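Long-range contacts in putative transcriptional regulator, sugar-binding family (Arthrobacter aurescens, PDB 3NZE), which probably regulates transcription as a member of the SorC family, with a carbohydrate-binding domain that is likely to sense a sugar effector: residues V22-V27 against T249-D254; A154-G159 against R226-S231; S231-I236 against D254-R259; M44-T49 against S69-H74; E218-V223 against A245-D250. All blocks are in the same frame, centred on the assembly; numbering follows the deposited sequence.

Contact 1: residues V22-V27 against T249-D254; sequences VDVHVV and TDLILD
Val24 and Val26 pack against Leu253 on the tight face of this strand pair. Leu253 CD2 lies 3.8 Å from Val24 CG2 and 4.0 Å from Val26 CG2, one methyl shared by two valines. Its CG sits between the backbone N and the carbonyl carbon (chi1 81°), which brings the end of the leucine nearer the facing strand. Helices 9-20 and 255-261 cover this side through Leu12, Arg17 and Ala258. Strands 23-27 and 250-254 run parallel, 13° apart, and add 23-27 outside 250-254 at the edge of what is probably a Rossmann-like sheet, as expected for this sugar-binding family. Five backbone bonds join them, among them His25 N to Leu251 O at 2.9 Å and Val27 N to Leu253 O. The face of Asp23, His25 and Val27 is wetter. Val27 CG2 still meets Ile252 CG2 at 3.9 Å, but His25 turns its ring end away, and a water in the ring plane joins ND1 (2.7 Å) to Leu251 O. Towards the start of the strands, Asp23 OD2 and Asp250 OD1 stand 4.5 Å apart, two like charges with one water within hydrogen-bonding distance of both. Asp250 OD2 also takes the hydroxyl of Thr249 at OG1 and a salt bridge from Arg225. With an alanine at Asp250, Arg225 would probably lose its salt-bridge mate and the Thr249 hydroxyl its acceptor.

Contact 2: residues A154-G159 against R226-S231; sequences AIFGVG and RICVVS
Two neighbouring parallel strands of the central sheet meet here, 153-160 and 225-230, their short axes 4.7 Å apart. Three backbone bonds hold them: Ile227 N to Ala154 O at 2.8 Å, nearly straight at 173°, then Phe156 N to Ile227 O and Val229 N to Phe156 O. Phe156 carries the side-chain packing. Its CG stands between the backbone N and the carbonyl carbon (chi1 52°), which swings the ring across to the other strand. Ile227 O lies over one ring face, offset toward the rim, while Arg226 CB comes to the ring edge, 3.8 Å from Phe156 CE2. The Arg226 guanidinium is nearly coplanar with that ring, and its bent chain leads off to the carbonyls of Val223, Gly246 and Leu247. Cys228 touches Phe156 CE1 with CB at 3.6 Å, and its SG makes an oblique sulfur-aromatic contact, 4.9 Å from the ring centroid. The same SG meets Val158 CG2 at 3.4 Å. Beyond Phe156 a water accepts from Val158 N (2.9 Å) and donates to Val229 O (2.7 Å), bridging the strands. Helices 35-50 and 66-73 cover the Ile155 and Val229 side, the layered packing typical of a Rossmann-like alpha/beta fold.

Contact 3: residues S231-I236 against D254-R259; sequences SGASKI and DEASAR
Asp254 and Ser257 meet the loop 231-236 at the N-terminus of helix 255-261, where Asp254 is the N-cap. Ser257 has the most surface buried here, followed by Ala233 and Asp254. The cap is made by Ser257 N, which reaches Asp254 OD2 at 3.1 Å from above the carboxylate plane. Asp254 CG sits between its backbone N and carbonyl carbon (chi1 63°), turning the carboxylate back over the first turn and towards the loop. OD1 is gripped twice, from opposite faces of its plane: by Gly232 N at 3.0 Å and by Ser257 OG, which donates on the syn side at 2.6 Å. With this bond and the helix N-terminus beside it, the carboxylate probably stays charged. An asparagine at Asp254 would probably weaken this grip, because an amide group turned toward these donors would leave Gly232 N or Ser257 N without its acceptor. Ala233 packs its methyl against the helix, CB lying 4.1 Å from Ala256 CB. The backbone angles of Gly232 call for glycine. At the start of helix 236-244, Ile236 CD1 reaches Ser257 CB at 3.9 Å. A water donates to Asp254 OD2 at 2.7 Å and accepts from Ala233 N at 3.2 Å.

Contact 4: residues M44-T49 against S69-H74; sequences MQAART and SAVSRH
Met44, deposited as selenomethionine, opens the contact by crossing His74 at about a right angle. Its CG rests over one face of the imidazole in a CH-pi contact, 3.4 Å from the ring centroid and 24° off the normal, displaced toward the ND1 and CE1 rim. CG lies anti to the carbonyl carbon and beside the backbone N (chi1 -80°), a setting that lays the methylene on the ring. The selenium is farther off and oblique, 4.8 Å from the same centroid. His74 is fixed at its other end as well, for NE2 is hydrogen-bonded to Asp40, one turn earlier in the helix of Met44; ring rotation is thereby restrained. Ala46 comes next: its methyl meets Val71 CG2 at 4.1 Å, a small apolar touch on the buried side. Ala47 follows, with CB 3.3 Å from His74 O and 3.8 Å from His74 CB. No hydrogen bond joins the two segments, so contact is by packing and short side chains let the helices come close. Helix 35-50 lies here between strand 23-27, which Gln45 and Thr49 touch through His25, and helix 66-73, whose Ser69 and Ser72 face helix 99-113 in turn.

Contact 5: residues E218-V223 against A245-D250; sequences EQLRQV and AGLATD
Arg221 of helix 217-221 reaches to the turn that closes helix 236-244, a Schellman motif in which Gly246 has positive phi. From CB the chain sets off with CG anti to the carbonyl carbon, beside the backbone N (chi1 -77°), and CG lies 3.7 Å from Gly246 O. CD comes closer to the turn, 3.3 Å from Ala245 O, so the aliphatic part of the arginine runs alongside the two carbonyls. At chi3 the chain bends (-72°), and NE and CZ pass Ala245 O at greater distance before the guanidinium turns one amino group back to it. NH1 makes the bond at the tip: it donates to Ala245 O at 2.8 Å, in the carbonyl plane on a lone pair, although the N-H is bent to 148°. The oxygen lies at the guanidinium edge, near its plane. The charged group thus grips a peptide carbonyl at the C-terminal end of a helix, where the dipole would probably favour it. NH1 also approaches Leu247 CD2 obliquely, at 4.0 Å. Leu220 and Leu247 are both buried, and both rest on Val192 of strand 188-192. Arg226 of the next strand also reaches this turn. Across the two segments the leucines meet by their methyls, Leu220 CD1 lying 4.3 Å from Leu247 CD2.

In the fold
Contacts 1 and 2 belong to one sheet: strands 250-254 and 225-230 are neighbours in it. The centre of contact 2 lies about 4 Å from the centre of the chain, that of contact 1 about 13 Å. Contact 2 is mostly apolar with a single bridging water; contact 1 also has two carboxylates close together. Contact 3 shares Asp254 with contact 1 and Ser231 with contact 2, exchanging strand pairing for helix capping just after strand 250-254. Contact 5 shares Thr249 and Asp250 with contact 1 and relies on an exposed arginine beside two buried leucines. Contact 4, between helices on one face, has packing without hydrogen bonds, and touches Val229 of contact 2.

Contact 1: residues V22-V27 against T249-D254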
# COMPACT_ATOMS: atom_id res chain seq x y z
N VAL A 22 13.24 -8.05 -5.79
CA VAL A 22 12.70 -6.70 -5.95
C VAL A 22 13.84 -5.71 -5.84
O VAL A 22 14.87 -6.00 -5.23
CB VAL A 22 11.67 -6.34 -4.87
CG1 VAL A 22 10.43 -7.19 -5.02
CG2 VAL A 22 12.28 -6.48 -3.47
N ASP A 23 13.69 -4.54 -6.45
CA ASP A 23 14.63 -3.46 -6.21
C ASP A 23 14.31 -2.90 -4.84
O ASP A 23 13.14 -2.90 -4.42
CB ASP A 23 14.58 -2.41 -7.33
CG ASP A 23 15.33 -2.88 -8.59
OD1 ASP A 23 16.57 -2.86 -8.56
OD2 ASP A 23 14.68 -3.27 -9.58
N VAL A 24 15.32 -2.45 -4.12
CA VAL A 24 15.12 -2.07 -2.72
C VAL A 24 15.99 -0.92 -2.26
O VAL A 24 17.16 -0.80 -2.66
CB VAL A 24 15.32 -3.29 -1.79
CG1 VAL A 24 16.68 -3.89 -2.01
CG2 VAL A 24 15.11 -2.92 -0.32
N HIS A 25 15.41 -0.07 -1.41
CA HIS A 25 16.12 0.99 -0.71
C HIS A 25 15.93 0.78 0.78
O HIS A 25 14.80 0.81 1.28
CB HIS A 25 15.58 2.37 -1.11
CG HIS A 25 15.98 2.79 -2.49
ND1 HIS A 25 15.24 2.48 -3.61
CD2 HIS A 25 17.05 3.50 -2.92
CE1 HIS A 25 15.83 2.98 -4.67
NE2 HIS A 25 16.93 3.61 -4.29
N VAL A 26 17.03 0.56 1.49
CA VAL A 26 16.99 0.39 2.93
C VAL A 26 17.37 1.72 3.55
O VAL A 26 18.42 2.29 3.25
CB VAL A 26 17.96 -0.72 3.38
CG1 VAL A 26 18.10 -0.73 4.89
CG2 VAL A 26 17.47 -2.08 2.89
N VAL A 27 16.50 2.23 4.42
CA VAL A 27 16.71 3.54 5.04
C VAL A 27 17.34 3.36 6.41
O VAL A 27 16.72 2.79 7.30
CB VAL A 27 15.37 4.28 5.18
CG1 VAL A 27 15.56 5.69 5.77
CG2 VAL A 27 14.67 4.35 3.83
N THR A 249 7.53 -4.25 -7.11
CA THR A 249 8.73 -4.26 -7.93
C THR A 249 9.84 -3.45 -7.24
O THR A 249 11.03 -3.70 -7.45
CB THR A 249 8.49 -3.67 -9.35
OG1 THR A 249 7.94 -2.34 -9.22
CG2 THR A 249 7.52 -4.53 -10.13
N ASP A 250 9.44 -2.47 -6.43
CA ASP A 250 10.36 -1.58 -5.74
C ASP A 250 9.93 -1.49 -4.28
O ASP A 250 8.76 -1.29 -3.98
CB ASP A 250 10.33 -0.18 -6.36
CG ASP A 250 10.71 -0.20 -7.84
OD1 ASP A 250 11.91 0.00 -8.15
OD2 ASP A 250 9.82 -0.42 -8.68
N LEU A 251 10.88 -1.66 -3.38
CA LEU A 251 10.55 -1.69 -1.96
C LEU A 251 11.38 -0.67 -1.21
O LEU A 251 12.59 -0.57 -1.42
CB LEU A 251 10.84 -3.10 -1.42
CG LEU A 251 10.76 -3.34 0.08
CD1 LEU A 251 9.30 -3.22 0.55
CD2 LEU A 251 11.31 -4.72 0.42
N ILE A 252 10.74 0.11 -0.34
CA ILE A 252 11.44 1.03 0.55
C ILE A 252 11.06 0.67 1.99
O ILE A 252 9.88 0.60 2.31
CB ILE A 252 11.08 2.50 0.28
CG1 ILE A 252 11.39 2.87 -1.18
CG2 ILE A 252 11.86 3.44 1.22
CD1 ILE A 252 10.21 2.75 -2.09
N LEU A 253 12.06 0.42 2.84
CA LEU A 253 11.77 0.02 4.21
C LEU A 253 12.90 0.41 5.15
O LEU A 253 14.02 0.68 4.71
CB LEU A 253 11.51 -1.49 4.31
CG LEU A 253 12.70 -2.46 4.34
CD1 LEU A 253 12.22 -3.88 4.61
CD2 LEU A 253 13.53 -2.43 3.06
N ASP A 254 12.60 0.46 6.45
CA ASP A 254 13.60 0.89 7.41
C ASP A 254 14.58 -0.24 7.71
O ASP A 254 14.27 -1.41 7.53
CB ASP A 254 12.93 1.34 8.71
CG ASP A 254 12.18 0.21 9.39
OD1 ASP A 254 11.11 -0.17 8.88
OD2 ASP A 254 12.67 -0.29 10.43
O HOH W 1 12.14 -2.24 -10.26
O HOH W 2 12.03 -5.29 -9.59
O HOH W 3 13.06 0.94 -4.07

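Contact 2: residues A154-G159 against R226-S231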
# COMPACT_ATOMS: atom_id res chain seq x y z
N ALA A 154 1.71 1.75 -9.25
CA ALA A 154 0.89 1.61 -8.04
C ALA A 154 1.78 1.92 -6.86
O ALA A 154 2.93 1.50 -6.84
CB ALA A 154 0.33 0.20 -7.92
N ILE A 155 1.27 2.65 -5.88
CA ILE A 155 2.05 2.97 -4.69
C ILE A 155 1.25 2.60 -3.48
O ILE A 155 0.09 2.99 -3.36
CB ILE A 155 2.37 4.48 -4.61
CG1 ILE A 155 2.93 4.99 -5.94
CG2 ILE A 155 3.36 4.75 -3.47
CD1 ILE A 155 3.06 6.51 -6.03
N PHE A 156 1.86 1.85 -2.57
CA PHE A 156 1.11 1.30 -1.44
C PHE A 156 1.98 0.92 -0.25
O PHE A 156 3.16 0.59 -0.40
CB PHE A 156 0.29 0.07 -1.85
CG PHE A 156 1.10 -0.99 -2.57
CD1 PHE A 156 1.77 -1.98 -1.86
CD2 PHE A 156 1.16 -1.00 -3.95
CE1 PHE A 156 2.50 -2.97 -2.53
CE2 PHE A 156 1.88 -1.99 -4.63
CZ PHE A 156 2.55 -2.98 -3.92
N GLY A 157 1.36 0.94 0.93
CA GLY A 157 1.95 0.35 2.11
C GLY A 157 1.41 -1.06 2.30
O GLY A 157 0.75 -1.62 1.42
N VAL A 158 1.69 -1.65 3.46
CA VAL A 158 1.27 -3.02 3.73
C VAL A 158 0.66 -3.10 5.13
O VAL A 158 1.27 -2.65 6.10
CB VAL A 158 2.46 -4.00 3.66
CG1 VAL A 158 2.01 -5.44 3.92
CG2 VAL A 158 3.14 -3.91 2.30
N GLY A 159 -0.54 -3.67 5.22
CA GLY A 159 -1.14 -3.97 6.50
C GLY A 159 -0.59 -5.29 7.01
O GLY A 159 -0.17 -6.14 6.22
N ARG A 226 5.41 -1.22 -9.13
CA ARG A 226 4.64 -1.27 -7.89
C ARG A 226 5.56 -0.91 -6.74
O ARG A 226 6.48 -1.65 -6.40
CB ARG A 226 4.04 -2.67 -7.67
CG ARG A 226 2.88 -2.99 -8.60
CD ARG A 226 3.31 -3.87 -9.74
NE ARG A 226 3.83 -5.15 -9.27
CZ ARG A 226 4.37 -6.06 -10.07
NH1 ARG A 226 4.85 -7.20 -9.56
NH2 ARG A 226 4.44 -5.84 -11.38
N ILE A 227 5.31 0.25 -6.14
CA ILE A 227 6.21 0.79 -5.13
C ILE A 227 5.60 0.51 -3.77
O ILE A 227 4.52 1.02 -3.46
CB ILE A 227 6.45 2.31 -5.28
CG1 ILE A 227 7.13 2.64 -6.61
CG2 ILE A 227 7.35 2.83 -4.18
CD1 ILE A 227 6.22 2.65 -7.79
N CYS A 228 6.29 -0.30 -2.99
CA CYS A 228 5.81 -0.78 -1.71
C CYS A 228 6.62 -0.12 -0.60
O CYS A 228 7.86 -0.19 -0.60
CB CYS A 228 5.97 -2.30 -1.66
SG CYS A 228 5.44 -3.05 -0.12
N VAL A 229 5.93 0.51 0.35
CA VAL A 229 6.63 1.28 1.38
C VAL A 229 6.25 0.72 2.74
O VAL A 229 5.08 0.66 3.07
CB VAL A 229 6.24 2.76 1.35
CG1 VAL A 229 7.05 3.52 2.41
CG2 VAL A 229 6.46 3.36 -0.05
N VAL A 230 7.25 0.32 3.51
CA VAL A 230 7.01 -0.32 4.80
C VAL A 230 7.86 0.27 5.91
O VAL A 230 9.05 0.50 5.74
CB VAL A 230 7.33 -1.82 4.68
CG1 VAL A 230 7.46 -2.44 6.06
CG2 VAL A 230 6.25 -2.51 3.87
N SER A 231 7.25 0.50 7.08
CA SER A 231 8.01 0.93 8.25
C SER A 231 7.52 0.25 9.53
O SER A 231 6.31 0.16 9.76
CB SER A 231 7.95 2.45 8.41
OG SER A 231 8.78 2.87 9.48
O HOH W 4 3.30 0.14 5.06

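Contact 3: residues S231-I236 against D254-R259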
# COMPACT_ATOMS: atom_id res chain seq x y z
N SER A 231 7.25 0.50 7.08
CA SER A 231 8.01 0.93 8.25
C SER A 231 7.52 0.25 9.53
O SER A 231 6.31 0.16 9.76
CB SER A 231 7.95 2.45 8.41
OG SER A 231 8.78 2.87 9.48
N GLY A 232 8.44 -0.25 10.34
CA GLY A 232 8.08 -0.95 11.56
C GLY A 232 8.36 -2.44 11.44
O GLY A 232 7.61 -3.16 10.77
N ALA A 233 9.43 -2.89 12.08
CA ALA A 233 9.86 -4.29 12.00
C ALA A 233 8.82 -5.27 12.53
O ALA A 233 8.80 -6.43 12.13
CB ALA A 233 11.18 -4.48 12.72
N SER A 234 7.97 -4.83 13.45
CA SER A 234 6.99 -5.72 14.05
C SER A 234 5.85 -6.03 13.08
O SER A 234 4.91 -6.76 13.42
CB SER A 234 6.44 -5.13 15.34
OG SER A 234 5.66 -3.98 15.08
N LYS A 235 5.93 -5.49 11.87
CA LYS A 235 4.93 -5.73 10.83
C LYS A 235 5.48 -6.57 9.67
O LYS A 235 4.95 -6.55 8.55
CB LYS A 235 4.39 -4.41 10.29
CG LYS A 235 3.65 -3.58 11.34
CD LYS A 235 3.07 -2.31 10.73
CE LYS A 235 2.51 -1.40 11.80
NZ LYS A 235 1.97 -0.13 11.23
N ILE A 236 6.55 -7.31 9.94
CA ILE A 236 7.24 -8.03 8.88
C ILE A 236 6.43 -9.18 8.29
O ILE A 236 6.64 -9.57 7.14
CB ILE A 236 8.63 -8.52 9.34
CG1 ILE A 236 9.67 -8.23 8.26
CG2 ILE A 236 8.60 -10.00 9.70
CD1 ILE A 236 9.67 -6.77 7.82
N ASP A 254 12.60 0.46 6.45
CA ASP A 254 13.60 0.89 7.41
C ASP A 254 14.58 -0.24 7.71
O ASP A 254 14.27 -1.41 7.53
CB ASP A 254 12.93 1.34 8.71
CG ASP A 254 12.18 0.21 9.39
OD1 ASP A 254 11.11 -0.17 8.88
OD2 ASP A 254 12.67 -0.29 10.43
N GLU A 255 15.75 0.15 8.20
CA GLU A 255 16.84 -0.76 8.52
C GLU A 255 16.41 -1.92 9.41
O GLU A 255 16.75 -3.07 9.13
CB GLU A 255 17.97 0.04 9.18
CG GLU A 255 19.19 -0.77 9.58
CD GLU A 255 20.23 0.10 10.28
OE1 GLU A 255 20.13 1.34 10.19
OE2 GLU A 255 21.14 -0.47 10.91
N ALA A 256 15.67 -1.64 10.48
CA ALA A 256 15.26 -2.72 11.38
C ALA A 256 14.37 -3.75 10.68
O ALA A 256 14.56 -4.95 10.86
CB ALA A 256 14.57 -2.16 12.61
N SER A 257 13.41 -3.27 9.90
CA SER A 257 12.56 -4.16 9.12
C SER A 257 13.38 -4.98 8.13
O SER A 257 13.10 -6.15 7.92
CB SER A 257 11.48 -3.38 8.36
OG SER A 257 10.58 -2.73 9.25
N ALA A 258 14.40 -4.37 7.53
CA ALA A 258 15.20 -5.09 6.54
C ALA A 258 15.99 -6.20 7.21
O ALA A 258 16.13 -7.29 6.65
CB ALA A 258 16.13 -4.14 5.80
N ARG A 259 16.49 -5.93 8.41
CA ARG A 259 17.24 -6.94 9.15
C ARG A 259 16.35 -8.13 9.51
O ARG A 259 16.78 -9.28 9.48
CB ARG A 259 17.88 -6.33 10.39
CG ARG A 259 19.07 -5.43 10.07
CD ARG A 259 19.79 -4.96 11.35
NE ARG A 259 20.61 -3.77 11.12
CZ ARG A 259 21.78 -3.78 10.47
NH1 ARG A 259 22.26 -4.91 9.98
NH2 ARG A 259 22.46 -2.65 10.31
O HOH W 5 11.45 -0.56 12.79

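Contact 4: residues M44-T49 against S69-H74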
# COMPACT_ATOMS: atom_id res chain seq x y z
N MSE A 44 10.28 9.79 3.50
CA MSE A 44 11.15 10.70 2.75
C MSE A 44 11.91 9.97 1.65
O MSE A 44 12.00 10.45 0.52
CB MSE A 44 12.16 11.39 3.66
CG MSE A 44 11.62 12.55 4.43
SE MSE A 44 13.10 13.57 5.17
CE MSE A 44 13.81 14.40 3.56
N GLN A 45 12.49 8.82 1.97
CA GLN A 45 13.21 8.06 0.96
C GLN A 45 12.25 7.57 -0.11
O GLN A 45 12.56 7.58 -1.30
CB GLN A 45 13.97 6.88 1.58
CG GLN A 45 14.63 5.98 0.54
CD GLN A 45 15.71 6.72 -0.23
OE1 GLN A 45 16.65 7.25 0.36
NE2 GLN A 45 15.58 6.75 -1.55
N ALA A 46 11.07 7.13 0.30
CA ALA A 46 10.10 6.64 -0.67
C ALA A 46 9.74 7.75 -1.67
O ALA A 46 9.64 7.51 -2.87
CB ALA A 46 8.83 6.10 0.03
N ALA A 47 9.53 8.96 -1.16
CA ALA A 47 9.18 10.08 -2.02
C ALA A 47 10.28 10.32 -3.05
O ALA A 47 10.01 10.59 -4.22
CB ALA A 47 8.96 11.35 -1.18
N ARG A 48 11.52 10.23 -2.59
CA ARG A 48 12.66 10.43 -3.47
C ARG A 48 12.69 9.36 -4.56
O ARG A 48 13.03 9.64 -5.71
CB ARG A 48 13.96 10.42 -2.67
CG ARG A 48 15.20 10.37 -3.54
CD ARG A 48 16.46 10.63 -2.73
NE ARG A 48 16.53 12.02 -2.30
CZ ARG A 48 17.65 12.62 -1.90
NH1 ARG A 48 18.79 11.94 -1.89
NH2 ARG A 48 17.63 13.89 -1.53
N THR A 49 12.31 8.14 -4.20
CA THR A 49 12.29 7.03 -5.15
C THR A 49 11.12 7.11 -6.13
O THR A 49 11.26 6.77 -7.31
CB THR A 49 12.31 5.69 -4.41
OG1 THR A 49 13.56 5.57 -3.70
CG2 THR A 49 12.15 4.54 -5.39
N SER A 69 0.09 8.51 3.63
CA SER A 69 -0.08 9.89 4.08
C SER A 69 1.30 10.50 4.32
O SER A 69 1.59 11.60 3.86
CB SER A 69 -0.90 9.94 5.36
OG SER A 69 -1.27 11.27 5.64
N ALA A 70 2.14 9.78 5.06
CA ALA A 70 3.50 10.26 5.32
C ALA A 70 4.26 10.48 4.02
O ALA A 70 4.92 11.50 3.84
CB ALA A 70 4.24 9.29 6.23
N VAL A 71 4.18 9.52 3.10
CA VAL A 71 4.80 9.66 1.79
C VAL A 71 4.32 10.94 1.09
O VAL A 71 5.13 11.69 0.54
CB VAL A 71 4.51 8.43 0.92
CG1 VAL A 71 4.97 8.64 -0.53
CG2 VAL A 71 5.16 7.21 1.54
N SER A 72 3.02 11.19 1.12
CA SER A 72 2.47 12.32 0.39
C SER A 72 3.00 13.64 0.91
O SER A 72 3.06 14.62 0.17
CB SER A 72 0.94 12.31 0.44
OG SER A 72 0.46 12.63 1.73
N ARG A 73 3.37 13.68 2.18
CA ARG A 73 3.90 14.91 2.77
C ARG A 73 5.32 15.22 2.32
O ARG A 73 5.79 16.35 2.47
CB ARG A 73 3.84 14.84 4.30
CG ARG A 73 2.43 14.87 4.85
CD ARG A 73 2.43 14.95 6.36
NE ARG A 73 1.09 14.76 6.90
CZ ARG A 73 0.19 15.73 7.04
NH1 ARG A 73 -1.00 15.46 7.54
NH2 ARG A 73 0.49 16.98 6.67
N HIS A 74 6.01 14.23 1.74
CA HIS A 74 7.42 14.42 1.37
C HIS A 74 7.69 14.51 -0.14
O HIS A 74 8.84 14.59 -0.57
CB HIS A 74 8.29 13.33 2.01
CG HIS A 74 8.27 13.35 3.50
ND1 HIS A 74 8.98 14.28 4.24
CD2 HIS A 74 7.62 12.58 4.40
CE1 HIS A 74 8.77 14.07 5.52
NE2 HIS A 74 7.95 13.04 5.65

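Contact 5: residues E218-V223 against A245-D250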
# COMPACT_ATOMS: atom_id res chain seq x y z
N GLU A 218 -3.98 -10.03 -8.79
CA GLU A 218 -3.72 -10.30 -10.20
C GLU A 218 -3.59 -9.01 -11.01
O GLU A 218 -2.68 -8.86 -11.83
CB GLU A 218 -4.80 -11.21 -10.81
CG GLU A 218 -4.54 -11.54 -12.28
CD GLU A 218 -5.65 -12.34 -12.92
OE1 GLU A 218 -6.65 -12.66 -12.24
OE2 GLU A 218 -5.54 -12.65 -14.13
N GLN A 219 -4.49 -8.06 -10.78
CA GLN A 219 -4.39 -6.77 -11.44
C GLN A 219 -3.11 -6.02 -11.07
O GLN A 219 -2.43 -5.47 -11.94
CB GLN A 219 -5.62 -5.91 -11.15
CG GLN A 219 -5.59 -4.58 -11.88
CD GLN A 219 -6.87 -3.79 -11.68
OE1 GLN A 219 -7.92 -4.13 -12.24
NE2 GLN A 219 -6.80 -2.73 -10.88
N LEU A 220 -2.77 -5.99 -9.78
CA LEU A 220 -1.53 -5.35 -9.35
C LEU A 220 -0.32 -5.94 -10.05
O LEU A 220 0.58 -5.21 -10.47
CB LEU A 220 -1.33 -5.50 -7.85
CG LEU A 220 -2.04 -4.53 -6.93
CD1 LEU A 220 -1.49 -4.71 -5.53
CD2 LEU A 220 -1.85 -3.09 -7.41
N ARG A 221 -0.28 -7.26 -10.16
CA ARG A 221 0.89 -7.89 -10.73
C ARG A 221 1.11 -7.53 -12.20
O ARG A 221 2.18 -7.78 -12.74
CB ARG A 221 0.84 -9.41 -10.53
CG ARG A 221 1.19 -9.86 -9.11
CD ARG A 221 1.32 -11.39 -9.02
NE ARG A 221 0.04 -12.07 -9.11
CZ ARG A 221 -0.71 -12.43 -8.07
NH1 ARG A 221 -0.30 -12.19 -6.83
NH2 ARG A 221 -1.87 -13.04 -8.26
N GLN A 222 0.10 -6.94 -12.84
CA GLN A 222 0.25 -6.56 -14.25
C GLN A 222 0.65 -5.09 -14.39
O GLN A 222 0.90 -4.62 -15.50
CB GLN A 222 -1.05 -6.80 -15.04
CG GLN A 222 -1.81 -8.07 -14.66
CD GLN A 222 -0.95 -9.31 -14.68
OE1 GLN A 222 -0.08 -9.46 -15.55
NE2 GLN A 222 -1.19 -10.22 -13.74
N VAL A 223 0.68 -4.37 -13.27
CA VAL A 223 1.06 -2.97 -13.31
C VAL A 223 2.58 -2.90 -13.46
O VAL A 223 3.31 -3.71 -12.89
CB VAL A 223 0.59 -2.23 -12.05
CG1 VAL A 223 1.09 -0.78 -12.04
CG2 VAL A 223 -0.92 -2.26 -11.96
N ALA A 245 3.53 -12.87 -2.62
CA ALA A 245 2.51 -12.67 -3.63
C ALA A 245 3.05 -11.93 -4.87
O ALA A 245 2.35 -11.79 -5.87
CB ALA A 245 1.32 -11.92 -3.05
N GLY A 246 4.30 -11.48 -4.79
CA GLY A 246 4.94 -10.80 -5.90
C GLY A 246 4.34 -9.44 -6.19
O GLY A 246 4.32 -8.99 -7.34
N LEU A 247 3.83 -8.79 -5.16
CA LEU A 247 3.09 -7.57 -5.37
C LEU A 247 3.97 -6.37 -5.72
O LEU A 247 3.55 -5.50 -6.47
CB LEU A 247 2.21 -7.26 -4.16
CG LEU A 247 1.14 -8.31 -3.88
CD1 LEU A 247 0.22 -7.79 -2.77
CD2 LEU A 247 0.35 -8.58 -5.14
N ALA A 248 5.21 -6.35 -5.23
CA ALA A 248 6.08 -5.17 -5.37
C ALA A 248 7.12 -5.35 -6.48
O ALA A 248 7.53 -6.47 -6.76
CB ALA A 248 6.79 -4.90 -4.07
N THR A 249 7.53 -4.25 -7.11
CA THR A 249 8.73 -4.26 -7.93
C THR A 249 9.84 -3.45 -7.24
O THR A 249 11.03 -3.70 -7.45
CB THR A 249 8.49 -3.67 -9.35
OG1 THR A 249 7.94 -2.34 -9.22
CG2 THR A 249 7.52 -4.53 -10.13
N ASP A 250 9.44 -2.47 -6.43
CA ASP A 250 10.36 -1.58 -5.74
C ASP A 250 9.93 -1.49 -4.28
O ASP A 250 8.76 -1.29 -3.98
CB ASP A 250 10.33 -0.18 -6.36
CG ASP A 250 10.71 -0.20 -7.84
OD1 ASP A 250 11.91 0.00 -8.15
OD2 ASP A 250 9.82 -0.42 -8.68